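Local coordinates for protein pngf-ii (Elizabethkingia meningoseptica, PDB 4R4X) that probably hydrolyses the bond between N-linked glycans and asparagine in glycoproteins, as a peptide:N-glycosidase of the PNGase F type, at residues Q62-N67 / L174-M179; S272-Q277 / A288-Y293; F303-I308 / T326-D331; P224-G229 / Q338-E343. All blocks are in the same frame, centred on the assembly; numbering follows the deposited sequence.

Contact 1 of 4, residues Q62-N67 / L174-M179; sequences QFAFLN and LTYKDM
Y176 turns its CG opposite the backbone N (chi1 175°), and this carries the ring from helix 173-182 over to strand 59-65. Q62 also starts out trans, which sets its CG beside the phenol. A bend at chi2 (73°) then turns its amide, whose plane is 89° from the ring plane. The hydroxyl end of the ring sits between Q62 and A64. Q62 CG is 3.1 Å from Y176 OH, a tight fit. On the other flank A64 CB lies 3.7 Å from Y176 CE1, at an oblique position. The backbone comes in at the ring edge, where F63 C is 3.3 Å from Y176 OH. The two side chains Q62 and Y176 cross at about a right angle. Farther along, L66 CD1 faces the selenomethionine M179, but M179 has two conformers and this touch is doubtful. No hydrogen bond joins the two segments directly. Instead Y176 OH and Q62 NE2 both bond to OE1 of E49, on the adjacent strand 48-54. The helix packs on the strand by van der Waals contact round one phenol, while one shared carboxylate oxygen fixes both polar ends. Two partners there would probably steady the charge of E49.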
loop_
_atom_site.group_PDB
_atom_site.type_symbol
_atom_site.label_atom_id
_atom_site.label_comp_id
_atom_site.label_asym_id
_atom_site.label_seq_id
_atom_site.Cartn_x
_atom_site.Cartn_y
_atom_site.Cartn_z
ATOM N N GLN A 62 12.443 20.949 16.363
ATOM C CA GLN A 62 12.801 19.674 15.816
ATOM C C GLN A 62 12.849 19.822 14.299
ATOM O O GLN A 62 11.901 20.311 13.700
ATOM C CB GLN A 62 11.755 18.636 16.221
ATOM C CG GLN A 62 12.211 17.212 16.022
ATOM C CD GLN A 62 13.243 16.750 17.036
ATOM O OE1 GLN A 62 13.378 17.300 18.133
ATOM N NE2 GLN A 62 13.962 15.704 16.677
ATOM N N PHE A 63 13.934 19.368 13.697
ATOM C CA PHE A 63 14.162 19.491 12.260
ATOM C C PHE A 63 14.297 18.102 11.672
ATOM O O PHE A 63 15.038 17.290 12.208
ATOM C CB PHE A 63 15.484 20.218 11.980
ATOM C CG PHE A 63 15.558 21.599 12.540
ATOM C CD1 PHE A 63 15.989 21.808 13.836
ATOM C CD2 PHE A 63 15.211 22.702 11.764
ATOM C CE1 PHE A 63 16.070 23.103 14.349
ATOM C CE2 PHE A 63 15.282 23.989 12.277
ATOM C CZ PHE A 63 15.717 24.192 13.574
ATOM N N ALA A 64 13.652 17.874 10.539
ATOM C CA ALA A 64 13.755 16.623 9.812
ATOM C C ALA A 64 14.320 16.885 8.421
ATOM O O ALA A 64 13.774 17.682 7.671
ATOM C CB ALA A 64 12.385 15.944 9.718
ATOM N N PHE A 65 15.405 16.192 8.098
ATOM C CA PHE A 65 16.067 16.333 6.816
ATOM C C PHE A 65 15.501 15.212 5.949
ATOM O O PHE A 65 15.744 14.065 6.224
ATOM C CB PHE A 65 17.579 16.187 6.985
ATOM C CG PHE A 65 18.220 17.324 7.746
ATOM C CD1 PHE A 65 17.849 17.612 9.054
ATOM C CD2 PHE A 65 19.211 18.097 7.151
ATOM C CE1 PHE A 65 18.442 18.661 9.754
ATOM C CE2 PHE A 65 19.807 19.146 7.850
ATOM C CZ PHE A 65 19.417 19.425 9.154
ATOM N N LEU A 66 14.715 15.561 4.949
ATOM C CA LEU A 66 13.908 14.555 4.237
ATOM C C LEU A 66 14.613 14.050 3.017
ATOM O O LEU A 66 14.493 12.863 2.644
ATOM C CB LEU A 66 12.565 15.145 3.836
ATOM C CG LEU A 66 11.745 15.688 5.005
ATOM C CD1 LEU A 66 10.407 16.146 4.480
ATOM C CD2 LEU A 66 11.580 14.638 6.086
ATOM N N ASN A 67 15.328 14.959 2.374
ATOM C CA ASN A 67 16.109 14.611 1.192
ATOM C C ASN A 67 17.187 15.682 1.064
ATOM O O ASN A 67 17.341 16.496 1.982
ATOM C CB ASN A 67 15.189 14.471 -0.034
ATOM C CG ASN A 67 14.299 15.687 -0.251
ATOM O OD1 ASN A 67 13.078 15.628 -0.152
ATOM N ND2 ASN A 67 14.908 16.779 -0.599
ATOM N N LEU A 174 1.646 16.993 13.667
ATOM C CA LEU A 174 1.114 15.828 12.956
ATOM C C LEU A 174 1.643 15.781 11.536
ATOM O O LEU A 174 2.007 14.722 11.041
ATOM C CB LEU A 174 -0.416 15.834 12.932
ATOM C CG LEU A 174 -1.071 15.554 14.289
ATOM C CD1 LEU A 174 -2.575 15.774 14.187
ATOM C CD2 LEU A 174 -0.758 14.152 14.782
ATOM N N THR A 175 1.649 16.928 10.875
ATOM C CA THR A 175 2.163 17.026 9.519
ATOM C C THR A 175 3.669 16.718 9.447
ATOM O O THR A 175 4.133 16.050 8.527
ATOM C CB THR A 175 1.863 18.425 8.937
ATOM O OG1 THR A 175 0.448 18.619 8.936
ATOM C CG2 THR A 175 2.399 18.560 7.541
ATOM N N TYR A 176 4.419 17.246 10.400
ATOM C CA TYR A 176 5.855 16.990 10.516
ATOM C C TYR A 176 6.135 15.464 10.460
ATOM O O TYR A 176 6.932 14.987 9.639
ATOM C CB TYR A 176 6.358 17.625 11.819
ATOM C CG TYR A 176 7.796 17.349 12.143
ATOM C CD1 TYR A 176 8.816 18.152 11.631
ATOM C CD2 TYR A 176 8.139 16.323 13.006
ATOM C CE1 TYR A 176 10.144 17.900 11.921
ATOM C CE2 TYR A 176 9.459 16.075 13.317
ATOM C CZ TYR A 176 10.449 16.870 12.770
ATOM O OH TYR A 176 11.735 16.585 13.059
ATOM N N LYS A 177 5.442 14.710 11.313
ATOM C CA LYS A 177 5.647 13.260 11.399
ATOM C C LYS A 177 5.224 12.573 10.115
ATOM O O LYS A 177 5.881 11.631 9.653
ATOM C CB LYS A 177 4.857 12.665 12.572
ATOM C CG LYS A 177 5.313 13.129 13.950
ATOM C CD LYS A 177 6.668 12.570 14.309
ATOM C CE LYS A 177 7.012 12.859 15.760
ATOM N NZ LYS A 177 8.204 12.076 16.124
ATOM N N ASP A 178 4.110 13.038 9.559
ATOM C CA ASP A 178 3.556 12.486 8.319
ATOM C C ASP A 178 4.542 12.623 7.170
ATOM O O ASP A 178 4.730 11.690 6.376
ATOM C CB ASP A 178 2.243 13.201 7.965
ATOM C CG ASP A 178 1.522 12.564 6.781
ATOM O OD1 ASP A 178 1.051 11.405 6.899
ATOM O OD2 ASP A 178 1.390 13.242 5.733
HETATM N N MSE A 179 5.190 13.784 7.092
HETATM C CA MSE A 179 6.153 14.036 6.014
HETATM C C MSE A 179 7.386 13.183 6.181
HETATM O O MSE A 179 7.930 12.670 5.188
HETATM C CB MSE A 179 6.482 15.521 5.911
HETATM C CG MSE A 179 5.234 16.225 5.376
HETATM SE SE MSE A 179 5.544 18.158 5.241
HETATM C CE MSE A 179 6.770 18.135 3.696
#

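Contact 2 of 4, residues S272-Q277 / A288-Y293; sequences SLPVYQ and ALTPDY
P274 lies across from Y293 and Y276 across from A288, with P274 CA and Y293 CA 7.5 Å apart, and no hydrogen bond links the two segments. The segment 288-293 is shaped by a type I turn from T290 to Y293. Backbone bonds run both ways between these two residues: T290 N to Y293 O, and Y293 N to T290 O. T290 OG1 also accepts from D292 N at 3.2 Å, which makes an ST turn.

The main contact is a CH-pi interaction. P274 CD stands over one face of the Y293 ring, 3.8 Å from the centroid and 16° off the normal, shifted toward the rim. P274 CG reaches the base of the same ring, 3.5 Å from Y293 CG. L273 CD2 approaches the ring obliquely and lies 3.9 Å from Y293 CE1. T290 turns its methyl toward the proline, with T290 CG2 4.0 Å from P274 CB. At the other end Y276 CD1 meets A288 CB at 4.4 Å.

The phenol groups are held from outside the pair. Y293 OH bonds to G286 O and so ties the loop back to the end of the hairpin of strands 275-276 and 284-285. Y276 OH ties the hairpin to G405 O and E407 N, at the start of strand 406-412. Between hairpin and loop the packing is apolar and CH-pi, with the polar ties left to the tyrosine hydroxyls.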
loop_
_atom_site.group_PDB
_atom_site.type_symbol
_atom_site.label_atom_id
_atom_site.label_comp_id
_atom_site.label_asym_id
_atom_site.label_seq_id
_atom_site.Cartn_x
_atom_site.Cartn_y
_atom_site.Cartn_z
ATOM N N SER A 272 -12.583 -4.517 -31.985
ATOM C CA SER A 272 -11.150 -4.651 -32.194
ATOM C C SER A 272 -10.537 -5.794 -31.385
ATOM O O SER A 272 -9.487 -6.264 -31.722
ATOM C CB SER A 272 -10.432 -3.340 -31.858
ATOM O OG SER A 272 -10.722 -2.371 -32.838
ATOM N N LEU A 273 -11.210 -6.213 -30.318
ATOM C CA LEU A 273 -10.757 -7.318 -29.491
ATOM C C LEU A 273 -10.919 -8.655 -30.216
ATOM O O LEU A 273 -11.896 -8.862 -30.930
ATOM C CB LEU A 273 -11.562 -7.350 -28.191
ATOM C CG LEU A 273 -11.433 -6.099 -27.319
ATOM C CD1 LEU A 273 -12.240 -6.262 -26.040
ATOM C CD2 LEU A 273 -9.967 -5.806 -27.012
ATOM N N PRO A 274 -9.957 -9.566 -30.045
ATOM C CA PRO A 274 -10.108 -10.927 -30.589
ATOM C C PRO A 274 -11.335 -11.646 -30.037
ATOM O O PRO A 274 -11.624 -11.546 -28.836
ATOM C CB PRO A 274 -8.839 -11.642 -30.131
ATOM C CG PRO A 274 -7.868 -10.584 -29.794
ATOM C CD PRO A 274 -8.641 -9.351 -29.428
ATOM N N VAL A 275 -12.048 -12.358 -30.911
ATOM C CA VAL A 275 -13.249 -13.121 -30.535
ATOM C C VAL A 275 -12.858 -14.485 -29.954
ATOM O O VAL A 275 -12.016 -15.180 -30.505
ATOM C CB VAL A 275 -14.205 -13.305 -31.755
ATOM C CG1 VAL A 275 -15.370 -14.210 -31.416
ATOM C CG2 VAL A 275 -14.759 -11.964 -32.223
ATOM N N TYR A 276 -13.427 -14.850 -28.807
ATOM C CA TYR A 276 -13.248 -16.177 -28.224
ATOM C C TYR A 276 -14.556 -16.960 -28.329
ATOM O O TYR A 276 -15.619 -16.450 -28.000
ATOM C CB TYR A 276 -12.828 -16.091 -26.733
ATOM C CG TYR A 276 -12.684 -17.454 -26.060
ATOM C CD1 TYR A 276 -11.580 -18.271 -26.309
ATOM C CD2 TYR A 276 -13.646 -17.920 -25.189
ATOM C CE1 TYR A 276 -11.451 -19.520 -25.703
ATOM C CE2 TYR A 276 -13.529 -19.154 -24.572
ATOM C CZ TYR A 276 -12.438 -19.959 -24.840
ATOM O OH TYR A 276 -12.336 -21.176 -24.229
ATOM N N GLN A 277 -14.470 -18.206 -28.773
ATOM C CA GLN A 277 -15.655 -19.083 -28.894
ATOM C C GLN A 277 -15.286 -20.486 -28.432
ATOM O O GLN A 277 -14.159 -20.925 -28.670
ATOM C CB GLN A 277 -16.155 -19.085 -30.345
ATOM C CG GLN A 277 -16.776 -17.760 -30.742
ATOM C CD GLN A 277 -17.241 -17.686 -32.189
ATOM O OE1 GLN A 277 -17.964 -16.765 -32.566
ATOM N NE2 GLN A 277 -16.813 -18.621 -32.997
ATOM N N ALA A 288 -8.864 -13.913 -23.843
ATOM C CA ALA A 288 -7.744 -14.843 -23.907
ATOM C C ALA A 288 -6.561 -14.287 -24.693
ATOM O O ALA A 288 -6.734 -13.570 -25.678
ATOM C CB ALA A 288 -8.191 -16.162 -24.534
ATOM N N LEU A 289 -5.354 -14.636 -24.252
ATOM C CA LEU A 289 -4.160 -14.273 -24.972
ATOM C C LEU A 289 -4.222 -14.917 -26.367
ATOM O O LEU A 289 -4.747 -16.021 -26.515
ATOM C CB LEU A 289 -2.930 -14.746 -24.188
ATOM C CG LEU A 289 -1.550 -14.898 -24.808
ATOM C CD1 LEU A 289 -0.547 -15.030 -23.674
ATOM C CD2 LEU A 289 -1.473 -16.093 -25.737
ATOM N N THR A 290 -3.764 -14.181 -27.377
ATOM C CA THR A 290 -3.526 -14.762 -28.703
ATOM C C THR A 290 -2.115 -14.306 -29.147
ATOM O O THR A 290 -1.482 -13.496 -28.482
ATOM C CB THR A 290 -4.582 -14.320 -29.736
ATOM O OG1 THR A 290 -4.276 -13.010 -30.184
ATOM C CG2 THR A 290 -6.003 -14.340 -29.192
ATOM N N PRO A 291 -1.630 -14.804 -30.288
ATOM C CA PRO A 291 -0.331 -14.334 -30.749
ATOM C C PRO A 291 -0.244 -12.816 -30.922
ATOM O O PRO A 291 0.843 -12.262 -30.835
ATOM C CB PRO A 291 -0.168 -15.059 -32.101
ATOM C CG PRO A 291 -0.966 -16.307 -31.952
ATOM C CD PRO A 291 -2.181 -15.853 -31.172
ATOM N N ASP A 292 -1.384 -12.164 -31.152
ATOM C CA ASP A 292 -1.443 -10.732 -31.422
ATOM C C ASP A 292 -2.009 -9.899 -30.263
ATOM O O ASP A 292 -2.120 -8.676 -30.386
ATOM C CB ASP A 292 -2.319 -10.490 -32.661
ATOM C CG ASP A 292 -2.017 -11.476 -33.783
ATOM O OD1 ASP A 292 -0.891 -11.415 -34.296
ATOM O OD2 ASP A 292 -2.876 -12.332 -34.104
ATOM N N TYR A 293 -2.343 -10.541 -29.138
ATOM C CA TYR A 293 -3.131 -9.855 -28.110
ATOM C C TYR A 293 -2.848 -10.412 -26.723
ATOM O O TYR A 293 -2.701 -11.630 -26.547
ATOM C CB TYR A 293 -4.629 -10.000 -28.445
ATOM C CG TYR A 293 -5.578 -9.516 -27.370
ATOM C CD1 TYR A 293 -5.881 -8.179 -27.243
ATOM C CD2 TYR A 293 -6.149 -10.413 -26.462
ATOM C CE1 TYR A 293 -6.721 -7.731 -26.240
ATOM C CE2 TYR A 293 -7.005 -9.983 -25.471
ATOM C CZ TYR A 293 -7.286 -8.638 -25.370
ATOM O OH TYR A 293 -8.133 -8.185 -24.412
#

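Contact 3 of 4, residues F303-I308 / T326-D331; sequences FTPFGI and TPYRQD
One hydrogen bond crosses between F303 and Y328. Y328 OH donates to F303 O at 2.9 Å. The hydroxyl approaches from above the carbonyl plane, 47° out of it, so it does not follow a lone pair. F303 O itself lies near the ring plane, at the edge of Y328. Chi1 of -50° places the Y328 ring beside its own backbone N and lets the hydroxyl reach the other segment.

The remaining contacts are van der Waals. T304 CA is 3.4 Å from Y328 OH, and P305 CD is 3.5 Å from the same Y328 OH. P305 and T326 reach toward each other, with P305 CG 3.3 Å from T326 OG1. I308 crosses T326 obliquely and brings its CG2 to 3.7 Å from T326 OG1. That hydroxyl is enclosed by carbon on this side, but it is hydrogen-bonded to Q238 OE1.

The contact is buried between two antiparallel sheets. Strand 326-331 is an outermost strand of one, beside strand 231-240, and P305 and I308 also touch Q238 there. Strand 297-303 belongs to the other. Y328 lies in the interface, where it meets F302, M300 and I493 of that second sheet.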
loop_
_atom_site.group_PDB
_atom_site.type_symbol
_atom_site.label_atom_id
_atom_site.label_comp_id
_atom_site.label_asym_id
_atom_site.label_seq_id
_atom_site.Cartn_x
_atom_site.Cartn_y
_atom_site.Cartn_z
ATOM N N PHE A 303 -15.246 -5.304 -4.503
ATOM C CA PHE A 303 -16.670 -5.096 -4.635
ATOM C C PHE A 303 -17.071 -3.954 -3.748
ATOM O O PHE A 303 -16.688 -3.927 -2.589
ATOM C CB PHE A 303 -17.399 -6.385 -4.312
ATOM C CG PHE A 303 -17.136 -7.443 -5.331
ATOM C CD1 PHE A 303 -15.987 -8.206 -5.262
ATOM C CD2 PHE A 303 -17.954 -7.554 -6.437
ATOM C CE1 PHE A 303 -15.666 -9.114 -6.262
ATOM C CE2 PHE A 303 -17.669 -8.488 -7.430
ATOM C CZ PHE A 303 -16.506 -9.253 -7.357
ATOM N N THR A 304 -17.826 -3.003 -4.286
ATOM C CA THR A 304 -18.311 -1.884 -3.453
ATOM C C THR A 304 -19.348 -2.380 -2.461
ATOM O O THR A 304 -20.074 -3.353 -2.716
ATOM C CB THR A 304 -18.898 -0.689 -4.235
ATOM O OG1 THR A 304 -20.191 -1.023 -4.766
ATOM C CG2 THR A 304 -17.981 -0.232 -5.336
ATOM N N PRO A 305 -19.401 -1.736 -1.297
ATOM C CA PRO A 305 -20.487 -2.019 -0.415
ATOM C C PRO A 305 -21.766 -1.362 -0.945
ATOM O O PRO A 305 -21.732 -0.732 -1.982
ATOM C CB PRO A 305 -19.994 -1.441 0.908
ATOM C CG PRO A 305 -19.196 -0.261 0.506
ATOM C CD PRO A 305 -18.531 -0.669 -0.773
ATOM N N PHE A 306 -22.888 -1.582 -0.277
ATOM C CA PHE A 306 -24.144 -0.952 -0.648
ATOM C C PHE A 306 -24.229 0.489 -0.125
ATOM O O PHE A 306 -24.486 0.707 1.057
ATOM C CB PHE A 306 -25.293 -1.729 -0.056
ATOM C CG PHE A 306 -25.547 -3.076 -0.677
ATOM C CD1 PHE A 306 -26.442 -3.213 -1.736
ATOM C CD2 PHE A 306 -24.991 -4.218 -0.136
ATOM C CE1 PHE A 306 -26.748 -4.468 -2.248
ATOM C CE2 PHE A 306 -25.269 -5.462 -0.660
ATOM C CZ PHE A 306 -26.147 -5.591 -1.715
ATOM N N GLY A 307 -23.958 1.450 -0.992
ATOM C CA GLY A 307 -24.285 2.872 -0.778
ATOM C C GLY A 307 -23.565 3.651 0.300
ATOM O O GLY A 307 -24.124 4.614 0.891
ATOM N N ILE A 308 -22.320 3.288 0.551
ATOM C CA ILE A 308 -21.576 3.910 1.642
ATOM C C ILE A 308 -21.334 5.412 1.449
ATOM O O ILE A 308 -20.996 5.887 0.361
ATOM C CB ILE A 308 -20.243 3.200 1.908
ATOM C CG1 ILE A 308 -19.719 3.575 3.300
ATOM C CG2 ILE A 308 -19.209 3.548 0.829
ATOM C CD1 ILE A 308 -18.540 2.748 3.731
ATOM N N THR A 326 -14.788 3.225 2.032
ATOM C CA THR A 326 -14.240 1.892 2.013
ATOM C C THR A 326 -12.822 1.950 1.516
ATOM O O THR A 326 -12.593 2.473 0.433
ATOM C CB THR A 326 -14.956 0.956 1.048
ATOM O OG1 THR A 326 -16.350 1.266 1.018
ATOM C CG2 THR A 326 -14.709 -0.492 1.461
ATOM N N PRO A 327 -11.872 1.421 2.305
ATOM C CA PRO A 327 -10.508 1.296 1.851
ATOM C C PRO A 327 -10.205 -0.123 1.380
ATOM O O PRO A 327 -10.694 -1.092 1.976
ATOM C CB PRO A 327 -9.720 1.590 3.102
ATOM C CG PRO A 327 -10.572 1.009 4.206
ATOM C CD PRO A 327 -11.995 1.055 3.726
ATOM N N TYR A 328 -9.403 -0.207 0.324
ATOM C CA TYR A 328 -8.931 -1.465 -0.224
ATOM C C TYR A 328 -7.445 -1.333 -0.531
ATOM O O TYR A 328 -7.036 -0.430 -1.268
ATOM C CB TYR A 328 -9.645 -1.805 -1.523
ATOM C CG TYR A 328 -11.162 -1.730 -1.544
ATOM C CD1 TYR A 328 -11.809 -0.524 -1.771
ATOM C CD2 TYR A 328 -11.945 -2.884 -1.411
ATOM C CE1 TYR A 328 -13.191 -0.454 -1.863
ATOM C CE2 TYR A 328 -13.333 -2.818 -1.480
ATOM C CZ TYR A 328 -13.945 -1.599 -1.709
ATOM O OH TYR A 328 -15.318 -1.501 -1.816
ATOM N N ARG A 329 -6.638 -2.240 -0.008
ATOM C CA ARG A 329 -5.220 -2.205 -0.302
ATOM C C ARG A 329 -4.710 -3.617 -0.521
ATOM O O ARG A 329 -4.893 -4.501 0.334
ATOM C CB ARG A 329 -4.438 -1.510 0.819
ATOM C CG ARG A 329 -2.975 -1.194 0.467
ATOM C CD ARG A 329 -2.254 -0.449 1.593
ATOM N NE ARG A 329 -0.966 0.136 1.176
ATOM C CZ ARG A 329 -0.008 0.551 2.007
ATOM N NH1 ARG A 329 -0.144 0.425 3.325
ATOM N NH2 ARG A 329 1.124 1.084 1.527
ATOM N N GLN A 330 -4.049 -3.805 -1.657
ATOM C CA GLN A 330 -3.507 -5.102 -2.038
ATOM C C GLN A 330 -1.994 -5.039 -2.328
ATOM O O GLN A 330 -1.500 -4.114 -2.994
ATOM C CB GLN A 330 -4.209 -5.602 -3.287
ATOM C CG GLN A 330 -3.724 -6.995 -3.714
ATOM C CD GLN A 330 -4.716 -7.767 -4.538
ATOM O OE1 GLN A 330 -4.371 -8.439 -5.541
ATOM N NE2 GLN A 330 -5.931 -7.705 -4.146
ATOM N N ASP A 331 -1.292 -6.036 -1.828
ATOM C CA ASP A 331 0.125 -6.290 -2.129
ATOM C C ASP A 331 0.179 -6.827 -3.553
ATOM O O ASP A 331 -0.468 -7.818 -3.863
ATOM C CB ASP A 331 0.623 -7.305 -1.125
ATOM C CG ASP A 331 2.109 -7.662 -1.274
ATOM O OD1 ASP A 331 2.752 -7.318 -2.299
ATOM O OD2 ASP A 331 2.604 -8.327 -0.336
#

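Contact 4 of 4, residues P224-G229 / Q338-E343; sequences PEIKQG and QLSGKE
S340 points its hydroxyl at the backbone N of I226. It places OG opposite its own backbone N (chi1 -172°), and this directs the hydroxyl at the loop 224-229. I226 N donates to S340 OG at 2.7 Å, nearly straight at 177°. E225 leaves in another direction: only its base passes the serine, with E225 CG 3.9 Å from S340 OG. The rest of E225 runs out extended, and K227 NZ of the same segment comes to E225 OE1 in a salt bridge of 2.6 Å, from above the carboxylate plane.

A second bond lies beside the first. G341 N donates to P224 O at 2.9 Å, from a point 63° out of the carbonyl plane. The two backbones come close here, with G341 CA 4.0 Å from E225 CA. I226 O accepts from R336 NH1, at the start of helix 336-339.

S340 and G341 are the central residues of a type II beta turn from L339 to K342. G341, with its positive phi, takes the third place, where glycine is usual. This turn leads from the end of helix 336-339 into strand 343-350, next to the exit of its antiparallel partner 216-222.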
loop_
_atom_site.group_PDB
_atom_site.type_symbol
_atom_site.label_atom_id
_atom_site.label_comp_id
_atom_site.label_asym_id
_atom_site.label_seq_id
_atom_site.Cartn_x
_atom_site.Cartn_y
_atom_site.Cartn_z
ATOM N N PRO A 224 8.862 4.170 -11.819
ATOM C CA PRO A 224 10.320 4.088 -11.838
ATOM C C PRO A 224 10.788 2.653 -11.913
ATOM O O PRO A 224 9.975 1.715 -11.750
ATOM C CB PRO A 224 10.724 4.728 -10.507
ATOM C CG PRO A 224 9.571 4.470 -9.620
ATOM C CD PRO A 224 8.369 4.655 -10.515
ATOM N N GLU A 225 12.083 2.467 -12.155
ATOM C CA GLU A 225 12.655 1.147 -12.041
ATOM C C GLU A 225 12.461 0.685 -10.601
ATOM O O GLU A 225 12.727 1.428 -9.668
ATOM C CB GLU A 225 14.141 1.130 -12.386
ATOM C CG GLU A 225 14.761 -0.254 -12.252
ATOM C CD GLU A 225 16.266 -0.270 -12.513
ATOM O OE1 GLU A 225 16.905 -1.338 -12.311
ATOM O OE2 GLU A 225 16.809 0.783 -12.899
ATOM N N ILE A 226 11.972 -0.534 -10.423
ATOM C CA ILE A 226 11.861 -1.060 -9.090
ATOM C C ILE A 226 12.646 -2.391 -9.033
ATOM O O ILE A 226 12.355 -3.356 -9.740
ATOM C CB ILE A 226 10.385 -1.076 -8.579
ATOM C CG1 ILE A 226 9.816 -2.456 -8.459
ATOM C CG2 ILE A 226 9.438 -0.260 -9.443
ATOM C CD1 ILE A 226 9.981 -3.008 -7.084
ATOM N N LYS A 227 13.673 -2.395 -8.192
ATOM C CA LYS A 227 14.594 -3.529 -8.081
ATOM C C LYS A 227 13.936 -4.736 -7.412
ATOM O O LYS A 227 13.052 -4.572 -6.567
ATOM C CB LYS A 227 15.812 -3.118 -7.249
ATOM C CG LYS A 227 16.646 -1.965 -7.826
ATOM C CD LYS A 227 17.886 -2.480 -8.542
ATOM C CE LYS A 227 18.836 -1.360 -8.953
ATOM N NZ LYS A 227 18.696 -1.070 -10.402
ATOM N N GLN A 228 14.378 -5.938 -7.782
ATOM C CA GLN A 228 13.997 -7.141 -7.067
ATOM C C GLN A 228 14.258 -6.940 -5.578
ATOM O O GLN A 228 15.338 -6.532 -5.174
ATOM C CB GLN A 228 14.768 -8.373 -7.604
ATOM C CG GLN A 228 14.737 -9.630 -6.716
ATOM C CD GLN A 228 13.353 -10.263 -6.537
ATOM O OE1 GLN A 228 12.523 -10.230 -7.438
ATOM N NE2 GLN A 228 13.104 -10.834 -5.338
ATOM N N GLY A 229 13.254 -7.225 -4.767
ATOM C CA GLY A 229 13.352 -7.089 -3.317
ATOM C C GLY A 229 12.370 -6.042 -2.791
ATOM O O GLY A 229 11.872 -6.152 -1.660
ATOM N N GLN A 338 6.029 -6.565 -14.642
ATOM C CA GLN A 338 5.139 -5.922 -15.584
ATOM C C GLN A 338 5.074 -4.409 -15.340
ATOM O O GLN A 338 4.721 -3.670 -16.241
ATOM C CB GLN A 338 3.744 -6.569 -15.490
ATOM C CG GLN A 338 2.690 -6.087 -16.475
ATOM C CD GLN A 338 2.987 -6.465 -17.920
ATOM O OE1 GLN A 338 2.808 -5.658 -18.840
ATOM N NE2 GLN A 338 3.447 -7.684 -18.124
ATOM N N LEU A 339 5.419 -3.956 -14.134
ATOM C CA LEU A 339 5.310 -2.521 -13.768
ATOM C C LEU A 339 6.606 -1.740 -13.861
ATOM O O LEU A 339 6.589 -0.556 -14.190
ATOM C CB LEU A 339 4.787 -2.389 -12.343
ATOM C CG LEU A 339 3.380 -2.920 -12.063
ATOM C CD1 LEU A 339 3.212 -3.104 -10.557
ATOM C CD2 LEU A 339 2.336 -1.976 -12.614
ATOM N N SER A 340 7.727 -2.389 -13.554
ATOM C CA SER A 340 8.995 -1.694 -13.339
ATOM C C SER A 340 9.420 -0.894 -14.573
ATOM O O SER A 340 9.443 -1.422 -15.693
ATOM C CB SER A 340 10.101 -2.699 -12.977
ATOM O OG SER A 340 11.276 -2.020 -12.594
ATOM N N GLY A 341 9.714 0.384 -14.355
ATOM C CA GLY A 341 10.348 1.232 -15.362
ATOM C C GLY A 341 9.519 1.480 -16.615
ATOM O O GLY A 341 10.079 1.719 -17.675
ATOM N N LYS A 342 8.200 1.387 -16.507
ATOM C CA LYS A 342 7.317 1.538 -17.649
ATOM C C LYS A 342 6.390 2.704 -17.449
ATOM O O LYS A 342 6.007 3.030 -16.319
ATOM C CB LYS A 342 6.425 0.320 -17.824
ATOM C CG LYS A 342 7.133 -0.948 -18.236
ATOM C CD LYS A 342 6.150 -1.883 -18.898
ATOM C CE LYS A 342 6.871 -3.003 -19.620
ATOM N NZ LYS A 342 7.049 -4.165 -18.728
ATOM N N GLU A 343 5.990 3.294 -18.564
ATOM C CA GLU A 343 4.829 4.164 -18.566
ATOM C C GLU A 343 3.633 3.237 -18.800
ATOM O O GLU A 343 3.498 2.615 -19.867
ATOM C CB GLU A 343 4.943 5.248 -19.647
ATOM C CG GLU A 343 3.766 6.214 -19.630
ATOM C CD GLU A 343 3.987 7.433 -20.524
ATOM O OE1 GLU A 343 4.596 7.288 -21.610
ATOM O OE2 GLU A 343 3.543 8.527 -20.129
#

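Overall arrangement
From the N terminus, contact 1 comes first. It closes a loop of over a hundred residues and ties helix 173-182 to strand 59-65 in the N-terminal domain. It is complete before the others open. Contact 4 then opens at 224-229 and closes at 338-343, tying the loop after strand 216-222 to the turn after helix 336-339. Contacts 2 and 3 both fall within that span, one after the other, and nothing crosses. Contact 2 closes a loop of 10 residues near strand 275-276. Contact 3 closes one of 17 and joins the four-stranded and nine-stranded sheets. Contacts 1 and 2 lie on opposite sides of the chain's centre, with their centres 50 Å apart.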